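Local coordinates for protein argonaute (Aquifex aeolicus, PDB 1YVU) that uses short single-stranded DNA guides to bind complementary RNA targets and cleaves the target strand with the help of divalent metal ions, preferably magnesium, at residues 486-491 against 663-668; 604-609 against 636-641; 628-633 against 670-675. All coordinates share one frame; numbering follows the deposited sequence.

Contact 1 (486-491 against 663-668)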
loop_
_atom_site.group_PDB
_atom_site.type_symbol
_atom_site.label_atom_id
_atom_site.label_comp_id
_atom_site.label_asym_id
_atom_site.label_seq_id
_atom_site.Cartn_x
_atom_site.Cartn_y
_atom_site.Cartn_z
ATOM N N TYR A 486 19.210 -3.254 -21.476
ATOM C CA TYR A 486 18.454 -2.560 -22.485
ATOM C C TYR A 486 17.785 -1.342 -21.880
ATOM O O TYR A 486 17.784 -1.172 -20.649
ATOM C CB TYR A 486 17.382 -3.513 -23.065
ATOM C CG TYR A 486 16.507 -4.211 -22.028
ATOM C CD1 TYR A 486 15.403 -3.564 -21.452
ATOM C CD2 TYR A 486 16.807 -5.489 -21.577
ATOM C CE1 TYR A 486 14.626 -4.167 -20.454
ATOM C CE2 TYR A 486 16.034 -6.115 -20.558
ATOM C CZ TYR A 486 14.954 -5.442 -20.002
ATOM O OH TYR A 486 14.227 -5.994 -18.971
ATOM N N LYS A 487 17.171 -0.539 -22.746
ATOM C CA LYS A 487 16.404 0.645 -22.351
ATOM C C LYS A 487 15.343 0.774 -23.406
ATOM O O LYS A 487 15.515 0.263 -24.510
ATOM C CB LYS A 487 17.244 1.931 -22.260
ATOM C CG LYS A 487 17.803 2.484 -23.568
ATOM C CD LYS A 487 18.651 3.716 -23.324
ATOM C CE LYS A 487 19.117 4.310 -24.635
ATOM N NZ LYS A 487 19.732 5.638 -24.408
ATOM N N LEU A 488 14.250 1.446 -23.058
ATOM C CA LEU A 488 13.122 1.664 -23.954
ATOM C C LEU A 488 13.536 2.514 -25.152
ATOM O O LEU A 488 14.463 3.324 -25.053
ATOM C CB LEU A 488 11.967 2.329 -23.194
ATOM C CG LEU A 488 11.277 1.510 -22.109
ATOM C CD1 LEU A 488 10.777 2.412 -21.015
ATOM C CD2 LEU A 488 10.138 0.678 -22.707
ATOM N N LYS A 489 12.903 2.243 -26.290
ATOM C CA LYS A 489 13.171 2.940 -27.537
ATOM C C LYS A 489 12.362 4.219 -27.606
ATOM O O LYS A 489 12.856 5.237 -28.054
ATOM C CB LYS A 489 12.785 2.030 -28.697
ATOM C CG LYS A 489 12.812 2.660 -30.081
ATOM C CD LYS A 489 12.056 1.776 -31.018
ATOM C CE LYS A 489 11.999 2.352 -32.380
ATOM N NZ LYS A 489 12.457 1.314 -33.357
ATOM N N GLU A 490 11.104 4.140 -27.199
ATOM C CA GLU A 490 10.222 5.286 -27.241
ATOM C C GLU A 490 9.252 5.143 -26.080
ATOM O O GLU A 490 8.938 4.013 -25.709
ATOM C CB GLU A 490 9.453 5.248 -28.581
ATOM C CG GLU A 490 8.637 6.504 -28.947
ATOM C CD GLU A 490 9.483 7.791 -29.047
ATOM O OE1 GLU A 490 10.497 7.795 -29.793
ATOM O OE2 GLU A 490 9.142 8.794 -28.371
ATOM N N ILE A 491 8.951 6.242 -25.383
ATOM C CA ILE A 491 7.927 6.228 -24.330
ATOM C C ILE A 491 6.946 7.208 -24.920
ATOM O O ILE A 491 7.355 8.298 -25.347
ATOM C CB ILE A 491 8.387 6.781 -22.968
ATOM C CG1 ILE A 491 9.221 5.740 -22.233
ATOM C CG2 ILE A 491 7.178 7.139 -22.078
ATOM C CD1 ILE A 491 9.852 6.240 -20.937
ATOM N N THR A 663 7.331 -0.240 -16.249
ATOM C CA THR A 663 7.350 -1.451 -15.409
ATOM C C THR A 663 8.509 -2.295 -15.888
ATOM O O THR A 663 9.132 -3.012 -15.135
ATOM C CB THR A 663 6.122 -2.296 -15.607
ATOM O OG1 THR A 663 5.923 -2.495 -17.016
ATOM C CG2 THR A 663 4.917 -1.651 -14.983
ATOM N N LEU A 664 8.790 -2.140 -17.176
ATOM C CA LEU A 664 9.858 -2.838 -17.884
ATOM C C LEU A 664 11.243 -2.313 -17.546
ATOM O O LEU A 664 12.251 -2.881 -17.967
ATOM C CB LEU A 664 9.635 -2.750 -19.399
ATOM C CG LEU A 664 8.236 -2.958 -19.979
ATOM C CD1 LEU A 664 8.386 -3.049 -21.465
ATOM C CD2 LEU A 664 7.525 -4.184 -19.417
HETATM N N MSE A 665 11.289 -1.222 -16.799
HETATM C CA MSE A 665 12.556 -0.668 -16.376
HETATM C C MSE A 665 12.976 -1.262 -15.064
HETATM O O MSE A 665 13.912 -0.793 -14.432
HETATM C CB MSE A 665 12.517 0.858 -16.325
HETATM C CG MSE A 665 12.505 1.482 -17.695
HETATM SE SE MSE A 665 13.626 0.503 -18.942
HETATM C CE MSE A 665 15.176 1.525 -18.766
ATOM N N ASN A 666 12.283 -2.325 -14.672
ATOM C CA ASN A 666 12.568 -3.051 -13.440
ATOM C C ASN A 666 13.376 -4.309 -13.719
ATOM O O ASN A 666 13.698 -5.063 -12.809
ATOM C CB ASN A 666 11.275 -3.376 -12.732
ATOM C CG ASN A 666 10.681 -2.180 -12.093
ATOM O OD1 ASN A 666 11.358 -1.500 -11.320
ATOM N ND2 ASN A 666 9.416 -1.880 -12.411
ATOM N N TYR A 667 13.621 -4.527 -15.011
ATOM C CA TYR A 667 14.431 -5.604 -15.567
ATOM C C TYR A 667 14.204 -6.979 -14.975
ATOM O O TYR A 667 15.145 -7.671 -14.586
ATOM C CB TYR A 667 15.919 -5.232 -15.476
ATOM C CG TYR A 667 16.243 -3.896 -16.071
ATOM C CD1 TYR A 667 16.310 -2.747 -15.267
ATOM C CD2 TYR A 667 16.487 -3.764 -17.433
ATOM C CE1 TYR A 667 16.629 -1.485 -15.813
ATOM C CE2 TYR A 667 16.801 -2.506 -18.004
ATOM C CZ TYR A 667 16.874 -1.380 -17.179
ATOM O OH TYR A 667 17.277 -0.172 -17.681
ATOM N N SER A 668 12.941 -7.356 -14.873
ATOM C CA SER A 668 12.575 -8.653 -14.339
ATOM C C SER A 668 11.660 -9.259 -15.386
ATOM O O SER A 668 10.426 -9.136 -15.315
ATOM C CB SER A 668 11.884 -8.468 -12.993
ATOM O OG SER A 668 11.484 -9.709 -12.453
HETATM O O HOH W 1 11.616 -5.726 -18.142
#
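Tyr486 and Tyr667 dominate the aromatic part of this contact. Their rings lie 5.0 Å apart between centroids with planes inclined at 51°, an oblique pair that is neither a stack nor edge-to-face. The rim of Tyr667 does the touching: its CD2 sits over one face of the Tyr486 ring, 3.4 Å from CZ, and the two side chains run antiparallel past one another. With CG of Tyr486 between the backbone N and the carbonyl carbon (chi1 51°), the ring reaches across to its partner.

The apolar part involves Leu488, whose CD1 meets CG of Met665 at 3.9 Å. Met665, present as selenomethionine, bends at chi2 and chi3, which carries its CE round to Lys487 CA. Beside this, Leu488 CD2 faces Leu664 CD1.

The polar part is built on water 1, which donates to Tyr486 OH at 2.8 Å and to Leu664 O at 2.9 Å, bridging the segments. Tyr486 OH also bonds to Glu475, while Lys487 sends its ammonium off to a salt bridge with Glu527. Tyr486 O lies in the plane of the Tyr667 ring, at its edge.

Strand 487-488 pairs with strand 322-323 of linker L2, laying that sheet's edge against the loop after helix 652-661. Buried within the PIWI domain, the contact rests on aromatic and aliphatic packing, and a shared water satisfies polar atoms that the two segments do not pair directly.

Contact 2 (604-609 against 636-641)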
loop_
_atom_site.group_PDB
_atom_site.type_symbol
_atom_site.label_atom_id
_atom_site.label_comp_id
_atom_site.label_asym_id
_atom_site.label_seq_id
_atom_site.Cartn_x
_atom_site.Cartn_y
_atom_site.Cartn_z
ATOM N N PRO A 604 -10.289 -1.781 -6.965
ATOM C CA PRO A 604 -11.253 -2.725 -7.538
ATOM C C PRO A 604 -10.480 -3.720 -8.390
ATOM O O PRO A 604 -9.635 -3.323 -9.198
ATOM C CB PRO A 604 -12.127 -1.829 -8.397
ATOM C CG PRO A 604 -12.120 -0.551 -7.668
ATOM C CD PRO A 604 -10.674 -0.402 -7.327
ATOM N N ARG A 605 -10.725 -5.005 -8.139
ATOM C CA ARG A 605 -10.048 -6.082 -8.843
ATOM C C ARG A 605 -10.626 -6.360 -10.230
ATOM O O ARG A 605 -11.609 -5.730 -10.612
ATOM C CB ARG A 605 -10.006 -7.334 -7.958
ATOM C CG ARG A 605 -9.080 -7.204 -6.713
ATOM C CD ARG A 605 -8.590 -8.574 -6.189
ATOM N NE ARG A 605 -8.553 -8.654 -4.729
ATOM C CZ ARG A 605 -9.621 -8.865 -3.955
ATOM N NH1 ARG A 605 -10.817 -9.034 -4.508
ATOM N NH2 ARG A 605 -9.510 -8.859 -2.631
ATOM N N PHE A 606 -9.890 -7.145 -11.026
ATOM C CA PHE A 606 -10.301 -7.558 -12.375
ATOM C C PHE A 606 -10.525 -9.067 -12.336
ATOM O O PHE A 606 -9.651 -9.837 -11.884
ATOM C CB PHE A 606 -9.232 -7.291 -13.423
ATOM C CG PHE A 606 -9.089 -5.841 -13.815
ATOM C CD1 PHE A 606 -7.941 -5.126 -13.456
ATOM C CD2 PHE A 606 -10.039 -5.197 -14.634
ATOM C CE1 PHE A 606 -7.736 -3.793 -13.903
ATOM C CE2 PHE A 606 -9.826 -3.845 -15.086
ATOM C CZ PHE A 606 -8.679 -3.164 -14.719
ATOM N N PHE A 607 -11.701 -9.486 -12.795
ATOM C CA PHE A 607 -12.068 -10.892 -12.823
ATOM C C PHE A 607 -12.319 -11.245 -14.278
ATOM O O PHE A 607 -13.138 -10.609 -14.941
ATOM C CB PHE A 607 -13.335 -11.159 -11.990
ATOM C CG PHE A 607 -13.298 -10.581 -10.588
ATOM C CD1 PHE A 607 -14.012 -9.405 -10.277
ATOM C CD2 PHE A 607 -12.542 -11.200 -9.574
ATOM C CE1 PHE A 607 -13.975 -8.850 -8.952
ATOM C CE2 PHE A 607 -12.488 -10.661 -8.244
ATOM C CZ PHE A 607 -13.200 -9.493 -7.930
ATOM N N SER A 608 -11.527 -12.191 -14.779
ATOM C CA SER A 608 -11.604 -12.715 -16.143
ATOM C C SER A 608 -10.596 -13.835 -16.278
ATOM O O SER A 608 -9.651 -13.928 -15.482
ATOM C CB SER A 608 -11.303 -11.652 -17.180
ATOM O OG SER A 608 -10.169 -10.926 -16.784
ATOM N N ASN A 609 -10.764 -14.619 -17.344
ATOM C CA ASN A 609 -9.938 -15.783 -17.644
ATOM C C ASN A 609 -8.859 -15.546 -18.694
ATOM O O ASN A 609 -8.092 -16.454 -19.049
ATOM C CB ASN A 609 -10.863 -16.925 -18.045
ATOM C CG ASN A 609 -11.920 -17.202 -16.982
ATOM O OD1 ASN A 609 -11.625 -17.794 -15.941
ATOM N ND2 ASN A 609 -13.139 -16.712 -17.208
ATOM N N GLY A 636 -5.304 -15.726 -8.082
ATOM C CA GLY A 636 -5.835 -14.757 -7.123
ATOM C C GLY A 636 -4.884 -13.630 -6.729
ATOM O O GLY A 636 -5.248 -12.752 -5.929
ATOM N N THR A 637 -3.657 -13.696 -7.268
ATOM C CA THR A 637 -2.586 -12.713 -7.039
ATOM C C THR A 637 -2.638 -11.595 -8.098
ATOM O O THR A 637 -1.720 -11.451 -8.933
ATOM C CB THR A 637 -1.145 -13.367 -7.038
ATOM O OG1 THR A 637 -1.154 -14.583 -6.281
ATOM C CG2 THR A 637 -0.100 -12.408 -6.430
ATOM N N HIS A 638 -3.772 -10.895 -8.134
ATOM C CA HIS A 638 -3.892 -9.762 -9.023
ATOM C C HIS A 638 -4.434 -8.516 -8.381
ATOM O O HIS A 638 -5.632 -8.374 -8.132
ATOM C CB HIS A 638 -4.581 -10.023 -10.348
ATOM C CG HIS A 638 -4.205 -9.001 -11.370
ATOM N ND1 HIS A 638 -4.974 -7.881 -11.614
ATOM C CD2 HIS A 638 -3.052 -8.820 -12.060
ATOM C CE1 HIS A 638 -4.303 -7.055 -12.397
ATOM N NE2 HIS A 638 -3.133 -7.599 -12.681
ATOM N N GLN A 639 -3.500 -7.591 -8.197
ATOM C CA GLN A 639 -3.741 -6.310 -7.590
ATOM C C GLN A 639 -3.607 -5.191 -8.636
ATOM O O GLN A 639 -2.490 -4.880 -9.086
ATOM C CB GLN A 639 -2.721 -6.074 -6.474
ATOM C CG GLN A 639 -2.325 -7.282 -5.627
ATOM C CD GLN A 639 -2.563 -7.041 -4.151
ATOM O OE1 GLN A 639 -3.702 -6.798 -3.734
ATOM N NE2 GLN A 639 -1.493 -7.092 -3.353
ATOM N N PRO A 640 -4.743 -4.601 -9.077
ATOM C CA PRO A 640 -4.678 -3.521 -10.065
ATOM C C PRO A 640 -4.353 -2.234 -9.323
ATOM O O PRO A 640 -4.763 -2.067 -8.169
ATOM C CB PRO A 640 -6.116 -3.454 -10.587
ATOM C CG PRO A 640 -6.716 -4.723 -10.199
ATOM C CD PRO A 640 -6.149 -4.990 -8.864
ATOM N N ILE A 641 -3.608 -1.333 -9.950
ATOM C CA ILE A 641 -3.302 -0.061 -9.287
ATOM C C ILE A 641 -4.297 1.037 -9.710
ATOM O O ILE A 641 -5.009 0.904 -10.715
ATOM C CB ILE A 641 -1.825 0.400 -9.507
ATOM C CG1 ILE A 641 -1.627 0.961 -10.918
ATOM C CG2 ILE A 641 -0.856 -0.760 -9.199
ATOM C CD1 ILE A 641 -0.377 1.762 -11.090
#
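Pro640 packs its ring against Phe606 and the carbonyl of Pro604. Its CG lies 3.5 Å from Phe606 CD1 and 3.4 Å from Pro604 O, and its CB packs against Phe606 CE1. Phe606 CG stands anti to its carbonyl carbon, beside the backbone N (chi1 -75°), and the ring that follows brings its CD1–CE1 side up to the proline. Pro640 also meets Ile626 of strand 624-627.

His638 adds a looser second neighbour to the same phenylalanine, its CE1 being 4.3 Å from Phe606 CD1. The imidazole has its polar bond to Tyr630 O, made by NE2, and its ring also meets that of Tyr630.

Arg605 runs alongside the carbonyl of His638, with CD 3.5 Å from His638 O, which lies near the guanidinium plane at its edge. The guanidinium NH1 forms a salt bridge with Asp158 OD1 of strand 153-165.

Between the segments, then, the join is one of van der Waals packing on a buried proline. The polar ends are spent on neighbours: Arg605 ties segment 604-609 to strand 153-165 in linker L1, while the bond from His638 to Tyr630 stays within the PIWI box.

Contact 3 (628-633 against 670-675)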
loop_
_atom_site.group_PDB
_atom_site.type_symbol
_atom_site.label_atom_id
_atom_site.label_comp_id
_atom_site.label_asym_id
_atom_site.label_seq_id
_atom_site.Cartn_x
_atom_site.Cartn_y
_atom_site.Cartn_z
ATOM N N ALA A 628 -4.477 -2.415 -14.916
ATOM C CA ALA A 628 -3.791 -3.679 -14.761
ATOM C C ALA A 628 -2.360 -3.466 -15.291
ATOM O O ALA A 628 -2.159 -3.304 -16.512
ATOM C CB ALA A 628 -4.486 -4.711 -15.540
ATOM N N THR A 629 -1.393 -3.467 -14.367
ATOM C CA THR A 629 0.019 -3.256 -14.683
ATOM C C THR A 629 0.863 -4.460 -15.024
ATOM O O THR A 629 2.027 -4.304 -15.427
ATOM C CB THR A 629 0.717 -2.610 -13.536
ATOM O OG1 THR A 629 0.248 -3.186 -12.299
ATOM C CG2 THR A 629 0.491 -1.127 -13.570
ATOM N N TYR A 630 0.328 -5.654 -14.763
ATOM C CA TYR A 630 1.028 -6.920 -15.005
ATOM C C TYR A 630 0.017 -8.036 -15.286
ATOM O O TYR A 630 -1.116 -7.969 -14.813
ATOM C CB TYR A 630 1.943 -7.280 -13.804
ATOM C CG TYR A 630 1.258 -7.687 -12.494
ATOM C CD1 TYR A 630 1.411 -8.990 -11.982
ATOM C CD2 TYR A 630 0.509 -6.764 -11.734
ATOM C CE1 TYR A 630 0.844 -9.375 -10.734
ATOM C CE2 TYR A 630 -0.070 -7.133 -10.484
ATOM C CZ TYR A 630 0.111 -8.441 -9.988
ATOM O OH TYR A 630 -0.387 -8.813 -8.750
ATOM N N ASN A 631 0.460 -9.072 -16.007
ATOM C CA ASN A 631 -0.359 -10.236 -16.378
ATOM C C ASN A 631 -0.581 -11.179 -15.183
ATOM O O ASN A 631 0.274 -11.258 -14.293
ATOM C CB ASN A 631 0.333 -11.014 -17.501
ATOM C CG ASN A 631 0.843 -10.120 -18.626
ATOM O OD1 ASN A 631 0.067 -9.478 -19.313
ATOM N ND2 ASN A 631 2.153 -10.103 -18.828
ATOM N N GLN A 632 -1.714 -11.892 -15.165
ATOM C CA GLN A 632 -2.042 -12.832 -14.071
ATOM C C GLN A 632 -1.152 -14.067 -14.142
ATOM O O GLN A 632 -1.332 -14.905 -15.036
ATOM C CB GLN A 632 -3.499 -13.314 -14.144
ATOM C CG GLN A 632 -4.585 -12.275 -13.961
ATOM C CD GLN A 632 -5.984 -12.901 -13.902
ATOM O OE1 GLN A 632 -6.492 -13.420 -14.902
ATOM N NE2 GLN A 632 -6.609 -12.847 -12.727
ATOM N N VAL A 633 -0.188 -14.171 -13.226
ATOM C CA VAL A 633 0.724 -15.324 -13.194
ATOM C C VAL A 633 0.274 -16.370 -12.161
ATOM O O VAL A 633 -0.010 -17.518 -12.530
ATOM C CB VAL A 633 2.202 -14.881 -12.996
ATOM C CG1 VAL A 633 3.136 -16.080 -12.975
ATOM C CG2 VAL A 633 2.619 -13.979 -14.146
ATOM N N PHE A 670 11.392 -12.521 -16.292
ATOM C CA PHE A 670 10.881 -13.832 -15.953
ATOM C C PHE A 670 9.894 -13.770 -14.807
ATOM O O PHE A 670 9.090 -14.668 -14.603
ATOM C CB PHE A 670 12.079 -14.760 -15.684
ATOM C CG PHE A 670 13.044 -14.841 -16.857
ATOM C CD1 PHE A 670 14.162 -14.002 -16.923
ATOM C CD2 PHE A 670 12.779 -15.680 -17.955
ATOM C CE1 PHE A 670 15.017 -13.978 -18.068
ATOM C CE2 PHE A 670 13.624 -15.667 -19.107
ATOM C CZ PHE A 670 14.746 -14.808 -19.154
ATOM N N GLN A 671 9.922 -12.647 -14.110
ATOM C CA GLN A 671 9.042 -12.408 -12.978
ATOM C C GLN A 671 8.255 -11.113 -13.209
ATOM O O GLN A 671 8.647 -10.289 -14.038
ATOM C CB GLN A 671 9.853 -12.362 -11.667
ATOM C CG GLN A 671 10.200 -13.753 -11.127
ATOM C CD GLN A 671 11.175 -13.739 -9.955
ATOM O OE1 GLN A 671 11.121 -12.849 -9.084
ATOM N NE2 GLN A 671 12.059 -14.745 -9.916
ATOM N N PRO A 672 7.073 -10.978 -12.582
ATOM C CA PRO A 672 6.331 -9.746 -12.807
ATOM C C PRO A 672 6.496 -8.740 -11.686
ATOM O O PRO A 672 6.716 -9.090 -10.520
ATOM C CB PRO A 672 4.887 -10.217 -12.937
ATOM C CG PRO A 672 4.869 -11.659 -12.408
ATOM C CD PRO A 672 6.218 -11.966 -11.872
ATOM N N ILE A 673 6.473 -7.483 -12.092
ATOM C CA ILE A 673 6.587 -6.349 -11.194
ATOM C C ILE A 673 5.406 -5.441 -11.487
ATOM O O ILE A 673 5.209 -4.975 -12.602
ATOM C CB ILE A 673 7.959 -5.675 -11.339
ATOM C CG1 ILE A 673 9.012 -6.617 -10.723
ATOM C CG2 ILE A 673 7.937 -4.274 -10.708
ATOM C CD1 ILE A 673 10.392 -6.089 -10.550
ATOM N N LYS A 674 4.600 -5.285 -10.452
ATOM C CA LYS A 674 3.367 -4.522 -10.427
ATOM C C LYS A 674 3.562 -3.038 -10.587
ATOM O O LYS A 674 2.754 -2.375 -11.234
ATOM C CB LYS A 674 2.714 -4.799 -9.078
ATOM C CG LYS A 674 1.433 -4.081 -8.725
ATOM C CD LYS A 674 0.988 -4.656 -7.410
ATOM C CE LYS A 674 0.068 -3.738 -6.680
ATOM N NZ LYS A 674 -0.064 -4.126 -5.220
ATOM N N LEU A 675 4.646 -2.526 -10.017
ATOM C CA LEU A 675 4.903 -1.095 -10.019
ATOM C C LEU A 675 5.896 -0.513 -11.043
ATOM O O LEU A 675 6.845 -1.200 -11.451
ATOM C CB LEU A 675 5.290 -0.668 -8.591
ATOM C CG LEU A 675 4.249 -0.710 -7.457
ATOM C CD1 LEU A 675 4.833 -0.112 -6.186
ATOM C CD2 LEU A 675 2.996 0.073 -7.846
#
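Thr629 makes the polar link, its OG1 donating to Lys674 O at 2.8 Å. The donor lies in the carbonyl plane, on a lone pair, with a C=O...donor angle of 129°. The hydroxyl sits between the backbone N and the carbonyl carbon of its own residue (chi1 40°), a rotation that turns OG1 to the lysine carbonyl. A valine in its place would probably leave Lys674 O without this donor and let the two loops part more easily at the point where their backbones come nearest.

Tyr630 supplies the apolar packing. Its ring has Pro672 on the CD1 side, with CD1 3.8 Å from Pro672 CB, and Lys674 on the CD2 side, with CE2 3.8 Å from Lys674 CG. Lys674 turns its CG away from its own N (chi1 177°) and stays extended, which takes its methylene chain past the ring while its ammonium end leads away. Both partners meet the ring obliquely. Further out, toward the solvent, CG2 of Val633 touches Pro672 CG at 3.7 Å; Val633 is poorly ordered, so this part of the grip is less certain.

Two further bonds hold the tyrosine at its OH: a probable hydrogen bond to Thr637 O and a weak one from Gln639 N. Thr629 and Lys674 also both pack on Ile641 of strand 641-645.

The Lys674 side chain lies about 10 Å from those of Asp571, a probable metal ligand, and Asp683, a calcium ligand in this crystal. The arrangement therefore joins the PIWI box to the loop that leads to helix 682-690, some 10 Å from the carboxylate metal site characteristic of an RNase H fold.

Following the chain from the N terminus, 486-491 comes first and pairs with 663-668, closing contact 1, a long loop that takes in the core strands of the RNase H fold. Contact 2 closes wholly within it, bringing 636-641 back to 604-609. Contact 3 starts at 628-633, between the two halves of contact 2, and ends at 670-675, beyond contact 1, so it crosses both. Contacts 2 and 3 meet at His638 and Tyr630; contacts 1 and 3 meet near Asn666 and Leu675. Contact 1 ties strand 487-488 to the loop after helix 652-661, contact 2 the PIWI box to strand 606-607, and contact 3 the box to the loop between helices 652-661 and 682-690.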